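Local coordinates for universal stress protein (PDB 4WNY) that belongs to the universal stress protein A family and probably takes part in the bacterial response to stress, its precise role being unestablished, at residues A[74-79]-A[86-91]. Numbering follows the deposited sequence.
Sequences DAQARM and GAPRLV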
ATOM      1  N   ASP A  74      -8.262  22.341   0.581  1.00 30.76           N
ATOM      2  CA  ASP A  74      -9.286  21.406   1.024  1.00 33.75           C
ATOM      3  C   ASP A  74      -8.668  20.255   1.806  1.00 33.60           C
ATOM      4  O   ASP A  74      -9.225  19.802   2.803  1.00 36.19           O
ATOM      5  CB  ASP A  74     -10.073  20.864  -0.168  1.00 35.59           C
ATOM      6  CG  ASP A  74     -11.014  19.744   0.223  1.00 38.30           C
ATOM      7  OD1 ASP A  74     -12.129  20.041   0.701  1.00 41.54           O
ATOM      8  OD2 ASP A  74     -10.640  18.564   0.046  1.00 36.21           O
ATOM      9  N   ALA A  75      -7.515  19.785   1.340  1.00 31.33           N
ATOM     10  CA  ALA A  75      -6.792  18.723   2.026  1.00 27.75           C
ATOM     11  C   ALA A  75      -6.360  19.186   3.412  1.00 28.49           C
ATOM     12  O   ALA A  75      -6.472  18.441   4.386  1.00 28.46           O
ATOM     13  CB  ALA A  75      -5.587  18.281   1.212  1.00 23.65           C
ATOM     14  N   GLN A  76      -5.873  20.420   3.490  1.00 27.71           N
ATOM     15  CA  GLN A  76      -5.474  21.016   4.761  1.00 28.38           C
ATOM     16  C   GLN A  76      -6.669  21.142   5.701  1.00 28.89           C
ATOM     17  O   GLN A  76      -6.554  20.892   6.901  1.00 31.58           O
ATOM     18  CB  GLN A  76      -4.832  22.389   4.532  1.00 32.27           C
ATOM     19  CG  GLN A  76      -4.461  23.130   5.809  1.00 33.87           C
ATOM     20  CD  GLN A  76      -3.481  22.359   6.671  1.00 35.31           C
ATOM     21  OE1 GLN A  76      -3.869  21.716   7.648  1.00 36.79           O
ATOM     22  NE2 GLN A  76      -2.202  22.424   6.318  1.00 31.81           N
ATOM     23  N   ALA A  77      -7.818  21.522   5.145  1.00 26.09           N
ATOM     24  CA  ALA A  77      -9.043  21.661   5.924  1.00 27.95           C
ATOM     25  C   ALA A  77      -9.487  20.322   6.508  1.00 30.60           C
ATOM     26  O   ALA A  77      -9.971  20.255   7.639  1.00 31.51           O
ATOM     27  CB  ALA A  77     -10.149  22.257   5.067  1.00 26.78           C
ATOM     28  N   ARG A  78      -9.323  19.258   5.729  1.00 30.58           N
ATOM     29  CA  ARG A  78      -9.657  17.916   6.190  1.00 32.82           C
ATOM     30  C   ARG A  78      -8.711  17.471   7.302  1.00 30.73           C
ATOM     31  O   ARG A  78      -9.136  16.876   8.292  1.00 33.63           O
ATOM     32  CB  ARG A  78      -9.604  16.916   5.034  1.00 35.49           C
ATOM     33  CG  ARG A  78     -10.598  17.165   3.913  1.00 38.40           C
ATOM     34  CD  ARG A  78     -10.659  15.951   2.998  1.00 37.17           C
ATOM     35  NE  ARG A  78     -10.962  16.302   1.615  1.00 36.64           N
ATOM     36  CZ  ARG A  78     -11.194  15.413   0.655  1.00 36.44           C
ATOM     37  NH1 ARG A  78     -11.167  14.115   0.932  1.00 36.15           N
ATOM     38  NH2 ARG A  78     -11.457  15.819  -0.580  1.00 35.29           N
ATOM     39  N   MET A  79      -7.424  17.765   7.129  1.00 28.49           N
ATOM     40  CA  MET A  79      -6.410  17.422   8.121  1.00 29.37           C
ATOM     41  C   MET A  79      -6.636  18.164   9.437  1.00 30.60           C
ATOM     42  O   MET A  79      -6.522  17.580  10.516  1.00 31.10           O
ATOM     43  CB  MET A  79      -5.012  17.733   7.584  1.00 30.01           C
ATOM     44  CG  MET A  79      -4.597  16.891   6.387  1.00 32.10           C
ATOM     45  SD  MET A  79      -3.118  17.530   5.580  1.00 33.26           S
ATOM     46  CE  MET A  79      -1.954  17.486   6.940  1.00 35.00           C
ATOM     47  N   GLY A  86       0.970  17.978   9.645  1.00 39.30           N
ATOM     48  CA  GLY A  86       1.553  17.959   8.316  1.00 38.78           C
ATOM     49  C   GLY A  86       1.115  19.154   7.494  1.00 38.75           C
ATOM     50  O   GLY A  86       0.236  19.912   7.905  1.00 40.34           O
ATOM     51  N   ALA A  87       1.729  19.323   6.329  1.00 37.10           N
ATOM     52  CA  ALA A  87       1.415  20.444   5.453  1.00 35.43           C
ATOM     53  C   ALA A  87       1.494  20.027   3.990  1.00 32.20           C
ATOM     54  O   ALA A  87       2.514  19.499   3.546  1.00 31.49           O
ATOM     55  CB  ALA A  87       2.352  21.609   5.725  1.00 33.17           C
ATOM     56  N   PRO A  88       0.406  20.256   3.238  1.00 30.98           N
ATOM     57  CA  PRO A  88       0.335  19.936   1.809  1.00 31.43           C
ATOM     58  C   PRO A  88       1.390  20.666   0.982  1.00 31.55           C
ATOM     59  O   PRO A  88       1.752  21.798   1.303  1.00 31.72           O
ATOM     60  CB  PRO A  88      -1.072  20.398   1.416  1.00 31.93           C
ATOM     61  CG  PRO A  88      -1.849  20.361   2.686  1.00 32.35           C
ATOM     62  CD  PRO A  88      -0.876  20.767   3.750  1.00 30.87           C
ATOM     63  N   ARG A  89       1.874  20.016  -0.073  1.00 35.70           N
ATOM     64  CA  ARG A  89       2.882  20.607  -0.945  1.00 35.64           C
ATOM     65  C   ARG A  89       2.410  20.645  -2.394  1.00 34.65           C
ATOM     66  O   ARG A  89       1.718  19.738  -2.859  1.00 35.11           O
ATOM     67  CB  ARG A  89       4.197  19.828  -0.859  1.00 36.52           C
ATOM     68  CG  ARG A  89       4.605  19.415   0.544  1.00 38.50           C
ATOM     69  CD  ARG A  89       5.032  20.594   1.400  1.00 42.22           C
ATOM     70  NE  ARG A  89       5.532  20.150   2.699  1.00 43.36           N
ATOM     71  CZ  ARG A  89       6.788  19.777   2.927  1.00 44.27           C
ATOM     72  NH1 ARG A  89       7.673  19.797   1.939  1.00 45.16           N
ATOM     73  NH2 ARG A  89       7.159  19.383   4.138  1.00 45.14           N
ATOM     74  N   LEU A  90       2.783  21.702  -3.104  1.00 32.49           N
ATOM     75  CA  LEU A  90       2.579  21.757  -4.541  1.00 34.17           C
ATOM     76  C   LEU A  90       3.876  21.343  -5.219  1.00 34.70           C
ATOM     77  O   LEU A  90       4.926  21.934  -4.968  1.00 33.74           O
ATOM     78  CB  LEU A  90       2.158  23.158  -4.989  1.00 37.63           C
ATOM     79  CG  LEU A  90       1.687  23.297  -6.438  1.00 40.32           C
ATOM     80  CD1 LEU A  90       0.233  22.866  -6.566  1.00 39.22           C
ATOM     81  CD2 LEU A  90       1.883  24.718  -6.942  1.00 41.88           C
ATOM     82  N   VAL A  91       3.809  20.313  -6.055  1.00 37.49           N
ATOM     83  CA  VAL A  91       4.997  19.848  -6.759  1.00 42.08           C
ATOM     84  C   VAL A  91       4.811  19.957  -8.270  1.00 44.11           C
ATOM     85  O   VAL A  91       3.702  19.815  -8.788  1.00 42.72           O
ATOM     86  CB  VAL A  91       5.359  18.391  -6.377  1.00 42.76           C
ATOM     87  CG1 VAL A  91       5.499  18.258  -4.868  1.00 43.16           C
ATOM     88  CG2 VAL A  91       4.321  17.414  -6.899  1.00 42.75           C
TER
HETATM   89  O   HOH W   1      -0.252  22.911   7.909  1.00 36.04           O
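Pro88 presses its CG and CD edge against Gln76 and Met79, which lie one helical turn apart on a helix running from 57 to 82. The apolar pair is Pro88 CG with Met79 SD, 4.2 Å apart. Gln76 adds van der Waals approaches: its CB is 4.1 Å from Pro88 CG. Its amide NE2 comes to 3.3 Å from Pro88 CD, and the two side chains cross nearly perpendicularly. Leu72, a turn earlier, also touches the proline. Met79 bends at its last torsion (chi3 58°), which brings CE to 3.4 Å from Gly86 O, against the peptide that leads into Ala87. Gly86 itself has a phi of 118°, a conformation readily open to glycine.

The segments belong to the second half of a beta-alpha-beta crossover in the parallel α/β fold of the family: helix 57-82 links parallel strands 36-43 and 89-92, the latter outermost of the sheet within this chain. Met79 and Ala75 also pack on Pro39 of strand 36-43 and on helix 17-32.

Polar contact across the segments is water-mediated, with no direct hydrogen bond. The water donates to Gly86 O at 3.0 Å and accepts a weak bond from Gln76 NE2. Within the helix, Arg78 approaches Asp74 side-on, NE and NH2 both reaching OD2, with NE at 2.8 Å; Asp24 and Ser20 of helix 17-32 take further bonds from the same guanidinium.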